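Local coordinates for thermosome subunit (Methanococcoides burtonii, PDB 3AQ1), which probably acts as an ATP-dependent chaperone of the TCP-1 family that binds unfolded proteins and couples ATP hydrolysis to their folding, at residues G46-T49 / A50-S54; G330-H333 / V334-L338; D439-N443 / D444-P448. All coordinates share one frame; numbering follows the deposited sequence.

Contact 1 of 3, residues G46-T49 / A50-S54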
loop_
_atom_site.group_PDB
_atom_site.type_symbol
_atom_site.label_atom_id
_atom_site.label_comp_id
_atom_site.label_asym_id
_atom_site.label_seq_id
_atom_site.Cartn_x
_atom_site.Cartn_y
_atom_site.Cartn_z
ATOM N N GLY A 46 9.333 0.074 -11.486
ATOM C CA GLY A 46 9.890 -1.257 -11.308
ATOM C C GLY A 46 9.943 -1.979 -12.639
ATOM O O GLY A 46 10.975 -2.518 -13.030
ATOM N N THR A 47 8.822 -1.975 -13.351
ATOM C CA THR A 47 8.784 -2.480 -14.713
ATOM C C THR A 47 9.876 -1.846 -15.585
ATOM O O THR A 47 10.585 -2.541 -16.302
ATOM C CB THR A 47 7.406 -2.243 -15.348
ATOM O OG1 THR A 47 6.434 -3.048 -14.671
ATOM C CG2 THR A 47 7.414 -2.598 -16.837
ATOM N N THR A 48 10.009 -0.526 -15.504
ATOM C CA THR A 48 10.945 0.213 -16.338
ATOM C C THR A 48 12.372 -0.196 -16.029
ATOM O O THR A 48 13.141 -0.528 -16.927
ATOM C CB THR A 48 10.804 1.729 -16.122
ATOM O OG1 THR A 48 9.469 2.138 -16.438
ATOM C CG2 THR A 48 11.757 2.469 -17.018
ATOM N N THR A 49 12.711 -0.170 -14.745
ATOM C CA THR A 49 14.015 -0.609 -14.273
ATOM C C THR A 49 14.321 -2.049 -14.695
ATOM O O THR A 49 15.440 -2.348 -15.100
ATOM C CB THR A 49 14.126 -0.472 -12.734
ATOM O OG1 THR A 49 13.855 0.878 -12.357
ATOM C CG2 THR A 49 15.512 -0.819 -12.261
ATOM N N ALA A 50 13.339 -2.941 -14.613
ATOM C CA ALA A 50 13.606 -4.341 -14.927
ATOM C C ALA A 50 13.842 -4.530 -16.426
ATOM O O ALA A 50 14.792 -5.197 -16.836
ATOM C CB ALA A 50 12.484 -5.245 -14.419
ATOM N N ALA A 51 12.987 -3.921 -17.236
ATOM C CA ALA A 51 13.129 -3.969 -18.686
ATOM C C ALA A 51 14.477 -3.452 -19.176
ATOM O O ALA A 51 15.151 -4.106 -19.968
ATOM C CB ALA A 51 12.018 -3.205 -19.347
ATOM N N VAL A 52 14.862 -2.269 -18.726
ATOM C CA VAL A 52 16.117 -1.685 -19.170
ATOM C C VAL A 52 17.284 -2.552 -18.722
ATOM O O VAL A 52 18.257 -2.742 -19.462
ATOM C CB VAL A 52 16.306 -0.237 -18.629
ATOM C CG1 VAL A 52 17.699 0.285 -18.947
ATOM C CG2 VAL A 52 15.251 0.677 -19.203
ATOM N N LEU A 53 17.201 -3.067 -17.500
ATOM C CA LEU A 53 18.333 -3.805 -16.961
ATOM C C LEU A 53 18.411 -5.178 -17.620
ATOM O O LEU A 53 19.492 -5.695 -17.877
ATOM C CB LEU A 53 18.270 -3.896 -15.438
ATOM C CG LEU A 53 19.345 -4.787 -14.789
ATOM C CD1 LEU A 53 20.755 -4.234 -14.986
ATOM C CD2 LEU A 53 19.060 -5.010 -13.298
ATOM N N SER A 54 17.247 -5.740 -17.910
ATOM C CA SER A 54 17.138 -6.998 -18.627
ATOM C C SER A 54 17.752 -6.946 -20.047
ATOM O O SER A 54 18.537 -7.823 -20.422
ATOM C CB SER A 54 15.670 -7.417 -18.680
ATOM O OG SER A 54 15.493 -8.576 -19.470
#
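Gly46, Thr47, Thr48 and Thr49 each accept a backbone hydrogen bond from the residue four places on, and these four bonds carry the contact. Ala51 N reaches Thr47 O at 2.9 Å. Val52 N reaches Thr48 O at 3.0 Å, and both bonds are almost straight, the second with 172° at the hydrogen. The next one is more bent: Leu53 N reaches Thr49 O at 3.1 Å with an angle of 149°. The i to i+4 spacing and helical backbone angles throughout place all nine residues in the first turns of helix 45-65.

Van der Waals contacts are made chiefly by side-chain carbons resting beside these same carbonyl oxygens. Ala50 CB lies 3.4 Å from Gly46 O, and Ala51 CB takes the matching place beside Thr47 O. Between side chains the apolar touch is slight, Thr48 CG2 and Val52 CG2 meeting at 4.5 Å.

The sequence from Gly44 to Thr48, Gly-Asp-Gly-Thr-Thr, matches a signature that in chaperonin relatives meets the phosphates of ATP, so this end of the helix is consistent with a nucleotide-site element.

Threonine hydroxyls form the third group, and their hydrogen bonds run backward along the helix. Thr48 OG1 pairs with Gly44 O and Thr49 OG1 with Asp45 O. In Thr49 the hydroxyl stands beside the backbone N (chi1 -56°), which suits that backward reach, while CG2 lies opposite the N. Away from the bonded backbone, Thr49 and Leu53 touch helix 449-467 through Ala455 and Ala459, and both also meet Ile398 of helix 397-405.

Contact 2 of 3, residues G330-H333 / V334-L338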
loop_
_atom_site.group_PDB
_atom_site.type_symbol
_atom_site.label_atom_id
_atom_site.label_comp_id
_atom_site.label_asym_id
_atom_site.label_seq_id
_atom_site.Cartn_x
_atom_site.Cartn_y
_atom_site.Cartn_z
ATOM N N GLY A 330 -11.450 21.686 2.075
ATOM C CA GLY A 330 -12.236 22.893 1.887
ATOM C C GLY A 330 -13.517 22.657 1.099
ATOM O O GLY A 330 -14.595 23.128 1.480
ATOM N N THR A 331 -13.395 21.913 -0.001
ATOM C CA THR A 331 -14.492 21.721 -0.953
ATOM C C THR A 331 -14.665 20.262 -1.364
ATOM O O THR A 331 -13.847 19.411 -1.040
ATOM C CB THR A 331 -14.231 22.497 -2.268
ATOM O OG1 THR A 331 -13.235 21.811 -3.043
ATOM C CG2 THR A 331 -13.752 23.906 -1.979
ATOM N N GLU A 332 -15.730 19.988 -2.108
ATOM C CA GLU A 332 -15.903 18.698 -2.758
ATOM C C GLU A 332 -14.655 18.274 -3.524
ATOM O O GLU A 332 -14.190 17.144 -3.389
ATOM C CB GLU A 332 -17.064 18.768 -3.746
ATOM C CG GLU A 332 -17.316 17.472 -4.494
ATOM C CD GLU A 332 -18.357 16.615 -3.811
ATOM O OE1 GLU A 332 -19.128 17.160 -2.988
ATOM O OE2 GLU A 332 -18.406 15.402 -4.103
ATOM N N HIS A 333 -14.113 19.169 -4.347
ATOM C CA HIS A 333 -13.030 18.760 -5.239
ATOM C C HIS A 333 -11.660 18.634 -4.556
ATOM O O HIS A 333 -10.841 17.804 -4.955
ATOM C CB HIS A 333 -12.959 19.624 -6.512
ATOM C CG HIS A 333 -12.093 19.032 -7.585
ATOM N ND1 HIS A 333 -12.511 17.992 -8.388
ATOM C CD2 HIS A 333 -10.824 19.315 -7.967
ATOM C CE1 HIS A 333 -11.544 17.669 -9.229
ATOM N NE2 HIS A 333 -10.508 18.456 -8.993
ATOM N N VAL A 334 -11.415 19.458 -3.540
ATOM C CA VAL A 334 -10.210 19.335 -2.721
ATOM C C VAL A 334 -10.133 17.927 -2.133
ATOM O O VAL A 334 -9.119 17.232 -2.198
ATOM C CB VAL A 334 -10.238 20.347 -1.550
ATOM C CG1 VAL A 334 -9.098 20.095 -0.573
ATOM C CG2 VAL A 334 -10.192 21.766 -2.074
ATOM N N VAL A 335 -11.240 17.500 -1.568
ATOM C CA VAL A 335 -11.273 16.238 -0.872
ATOM C C VAL A 335 -11.111 15.028 -1.796
ATOM O O VAL A 335 -10.637 13.982 -1.355
ATOM C CB VAL A 335 -12.543 16.151 -0.029
ATOM C CG1 VAL A 335 -13.374 14.957 -0.430
ATOM C CG2 VAL A 335 -12.182 16.156 1.435
ATOM N N ASP A 336 -11.483 15.156 -3.071
ATOM C CA ASP A 336 -11.227 14.070 -4.021
ATOM C C ASP A 336 -9.726 13.843 -4.197
ATOM O O ASP A 336 -9.256 12.703 -4.158
ATOM C CB ASP A 336 -11.880 14.325 -5.380
ATOM C CG ASP A 336 -13.390 14.221 -5.335
ATOM O OD1 ASP A 336 -13.924 13.484 -4.477
ATOM O OD2 ASP A 336 -14.048 14.882 -6.166
ATOM N N SER A 337 -8.985 14.935 -4.371
ATOM C CA SER A 337 -7.539 14.889 -4.557
ATOM C C SER A 337 -6.806 14.429 -3.311
ATOM O O SER A 337 -5.854 13.649 -3.388
ATOM C CB SER A 337 -7.008 16.269 -4.962
ATOM O OG SER A 337 -7.721 16.767 -6.070
ATOM N N LEU A 338 -7.224 14.944 -2.161
ATOM C CA LEU A 338 -6.652 14.488 -0.902
ATOM C C LEU A 338 -6.808 12.969 -0.769
ATOM O O LEU A 338 -5.843 12.273 -0.459
ATOM C CB LEU A 338 -7.284 15.214 0.285
ATOM C CG LEU A 338 -6.912 16.696 0.364
ATOM C CD1 LEU A 338 -7.562 17.385 1.566
ATOM C CD2 LEU A 338 -5.398 16.864 0.383
#
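Gly330 makes a light contact, its backbone N lying 3.9 Å from Val334 CG1 just ahead of helix 332-355.

Thr331 does the polar work as the N-cap of that helix. Its OG1 accepts from Val334 N at 3.0 Å, with 172° at the hydrogen, so one of the first-turn amides has a nearly straight side-chain acceptor. A chi1 of 75° puts the hydroxyl between the backbone N and the carbonyl carbon, turned to that amide. The two side chains cross at about a right angle, and Thr331 CG2 comes to 4.2 Å from Val334 CG2. The carbonyl of Thr331 then accepts from Val335 N at 3.3 Å, opening the helical bonding.

Glu332 O receives Asp336 N in a weak bond of 3.4 Å. Its CB points away from the following turn, and OE2 of Glu332 stays 4.8 Å from Asp336 OD2, two like charges near each other but not touching. Lys155 offers Asp336 OD1 a long, weak ion pair.

His333 O is shared by several weak donors, Asp336 N, Ser337 N and Ser337 OG, the hydroxyl at 3.5 Å. The imidazole approaches Asp336 across its path: His333 ND1 is 4.1 Å from Asp336 OD2, and the ring and carboxylate planes are 85° apart. Val334, meanwhile, touches Tyr120 of a loop, and in TCP-1 relatives this helix belongs to the intermediate domain.

Chemically, the threonine cap and the Thr331 carbonyl supply the sound bonds of this helix start, while those to the next two carbonyls are weak. The carboxylates of Asp336 and Glu332 would probably suit the N-terminus; they would favour protonation of His333 where the helix start would oppose it, leaving the net effect open.

Contact 3 of 3, residues D439-N443 / D444-P448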
loop_
_atom_site.group_PDB
_atom_site.type_symbol
_atom_site.label_atom_id
_atom_site.label_comp_id
_atom_site.label_asym_id
_atom_site.label_seq_id
_atom_site.Cartn_x
_atom_site.Cartn_y
_atom_site.Cartn_z
ATOM N N ASP A 439 22.563 14.651 -2.565
ATOM C CA ASP A 439 22.096 13.670 -1.571
ATOM C C ASP A 439 20.607 13.349 -1.776
ATOM O O ASP A 439 19.734 14.120 -1.378
ATOM C CB ASP A 439 22.349 14.178 -0.144
ATOM C CG ASP A 439 22.201 13.087 0.907
ATOM O OD1 ASP A 439 21.183 12.368 0.880
ATOM O OD2 ASP A 439 23.104 12.949 1.763
ATOM N N MET A 440 20.320 12.215 -2.407
ATOM C CA MET A 440 18.956 11.917 -2.823
ATOM C C MET A 440 17.986 11.750 -1.653
ATOM O O MET A 440 16.767 11.865 -1.829
ATOM C CB MET A 440 18.927 10.692 -3.738
ATOM C CG MET A 440 19.516 10.937 -5.128
ATOM S SD MET A 440 18.468 11.839 -6.270
ATOM C CE MET A 440 18.990 13.516 -5.998
ATOM N N TRP A 441 18.525 11.476 -0.466
ATOM C CA TRP A 441 17.719 11.476 0.742
ATOM C C TRP A 441 17.321 12.912 1.120
ATOM O O TRP A 441 16.143 13.217 1.260
ATOM C CB TRP A 441 18.454 10.790 1.896
ATOM C CG TRP A 441 17.697 10.866 3.201
ATOM C CD1 TRP A 441 17.893 11.762 4.209
ATOM C CD2 TRP A 441 16.608 10.029 3.616
ATOM N NE1 TRP A 441 17.004 11.531 5.227
ATOM C CE2 TRP A 441 16.202 10.475 4.889
ATOM C CE3 TRP A 441 15.940 8.947 3.035
ATOM C CZ2 TRP A 441 15.160 9.875 5.594
ATOM C CZ3 TRP A 441 14.907 8.358 3.726
ATOM C CH2 TRP A 441 14.524 8.821 4.997
ATOM N N GLU A 442 18.302 13.794 1.277
ATOM C CA GLU A 442 18.007 15.202 1.509
ATOM C C GLU A 442 17.007 15.745 0.488
ATOM O O GLU A 442 16.318 16.727 0.757
ATOM C CB GLU A 442 19.287 16.043 1.478
ATOM C CG GLU A 442 20.180 15.848 2.681
ATOM C CD GLU A 442 19.438 16.094 3.976
ATOM O OE1 GLU A 442 19.345 15.147 4.789
ATOM O OE2 GLU A 442 18.935 17.226 4.173
ATOM N N ASN A 443 16.926 15.098 -0.674
ATOM C CA ASN A 443 16.095 15.585 -1.774
ATOM C C ASN A 443 14.827 14.773 -2.036
ATOM O O ASN A 443 14.228 14.860 -3.113
ATOM C CB ASN A 443 16.919 15.716 -3.056
ATOM C CG ASN A 443 17.540 17.093 -3.211
ATOM O OD1 ASN A 443 16.864 18.045 -3.598
ATOM N ND2 ASN A 443 18.835 17.204 -2.910
ATOM N N ASP A 444 14.431 13.981 -1.045
ATOM C CA ASP A 444 13.126 13.320 -1.036
ATOM C C ASP A 444 12.868 12.456 -2.275
ATOM O O ASP A 444 11.763 12.443 -2.828
ATOM C CB ASP A 444 12.023 14.361 -0.853
ATOM C CG ASP A 444 12.197 15.168 0.426
ATOM O OD1 ASP A 444 12.662 14.584 1.434
ATOM O OD2 ASP A 444 11.876 16.381 0.426
ATOM N N VAL A 445 13.896 11.737 -2.706
ATOM C CA VAL A 445 13.713 10.770 -3.764
ATOM C C VAL A 445 13.918 9.376 -3.196
ATOM O O VAL A 445 14.990 8.794 -3.338
ATOM C CB VAL A 445 14.670 11.011 -4.945
ATOM C CG1 VAL A 445 14.293 10.112 -6.093
ATOM C CG2 VAL A 445 14.617 12.473 -5.383
ATOM N N ILE A 446 12.877 8.853 -2.548
ATOM C CA ILE A 446 12.932 7.543 -1.902
ATOM C C ILE A 446 12.270 6.440 -2.733
ATOM O O ILE A 446 11.250 6.657 -3.383
ATOM C CB ILE A 446 12.264 7.578 -0.521
ATOM C CG1 ILE A 446 12.437 8.950 0.119
ATOM C CG2 ILE A 446 12.862 6.522 0.385
ATOM C CD1 ILE A 446 13.840 9.233 0.540
ATOM N N GLU A 447 12.871 5.258 -2.710
ATOM C CA GLU A 447 12.303 4.076 -3.354
ATOM C C GLU A 447 12.267 2.920 -2.346
ATOM O O GLU A 447 13.195 2.742 -1.556
ATOM C CB GLU A 447 13.102 3.680 -4.608
ATOM C CG GLU A 447 13.003 4.653 -5.788
ATOM C CD GLU A 447 14.027 4.356 -6.889
ATOM O OE1 GLU A 447 14.947 3.540 -6.666
ATOM O OE2 GLU A 447 13.918 4.943 -7.984
ATOM N N PRO A 448 11.191 2.130 -2.365
ATOM C CA PRO A 448 11.068 1.051 -1.385
ATOM C C PRO A 448 12.043 -0.066 -1.721
ATOM O O PRO A 448 12.202 -0.378 -2.900
ATOM C CB PRO A 448 9.637 0.551 -1.590
ATOM C CG PRO A 448 8.990 1.521 -2.538
ATOM C CD PRO A 448 10.089 2.116 -3.334
#
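The indole of Trp441 meets Ile446 at its six-membered ring, CE3 lying 3.3 Å from Ile446 CD1 and CZ3 next to it; the methyl approaches obliquely. Although CB points away, Trp441 CG opposite the backbone N (chi1 175°) leaves the far end of the indole near Ile446. Lys106 makes a cation-pi contact with this indole, and Val358 and Val360 of strand 357-360 also touch it. A second flat group, the carboxylate of Asp439, acts within 439-443: its OD1 takes Glu442 N at 3.2 Å from above the carboxylate plane, an Asx motif.

Met440 and Val445 lie side by side, pointing the same way, with Met440 SD 4.0 Å from Val445 CG2. Their backbones are tied as well: Val445 N donates to Met440 O at 3.0 Å and 167°. Inside that bond, Asp444 N donates to Trp441 O at 3.0 Å, closing a type I turn. A 6→1 bond enclosing a 5→2 bond, with Asp444 at positive phi (56°), is the pattern of a Schellman motif, here following a short run of helical backbone angles between strands 437-439 and 446-448.

Asp444 OD1 forms a salt bridge with Lys106 NZ, which also donates to Trp441 O. An alanine here takes away the carboxylate that pairs with Lys106, whose ammonium would probably be held less firmly against the indole and the Trp441 carbonyl.

One lysine thus meets a carboxylate, a carbonyl and an aromatic ring of this segment, which probably couples the salt bridge to the shape of the turn.

All three contacts are local and lie at the surface, each with one buried residue among those that touch. Contacts 1 and 2 both sit at helix starts but differ in bonding: contact 1 has sound i to i+4 bonds, whereas contact 2 combines a side-chain cap with one sound and several weak bonds. Contact 3 is a turn joining two strands, and among its outside partners is Lys106, which pairs with a carboxylate. Contacts 1 and 3 approach within about 6 Å at their nearest atoms, and helix 449-467, packed by contact 1, follows directly from contact 3. Contact 2 stands about 17 Å from contact 3 by nearest atoms, yet its helix 332-355 reaches Pro448 farther along.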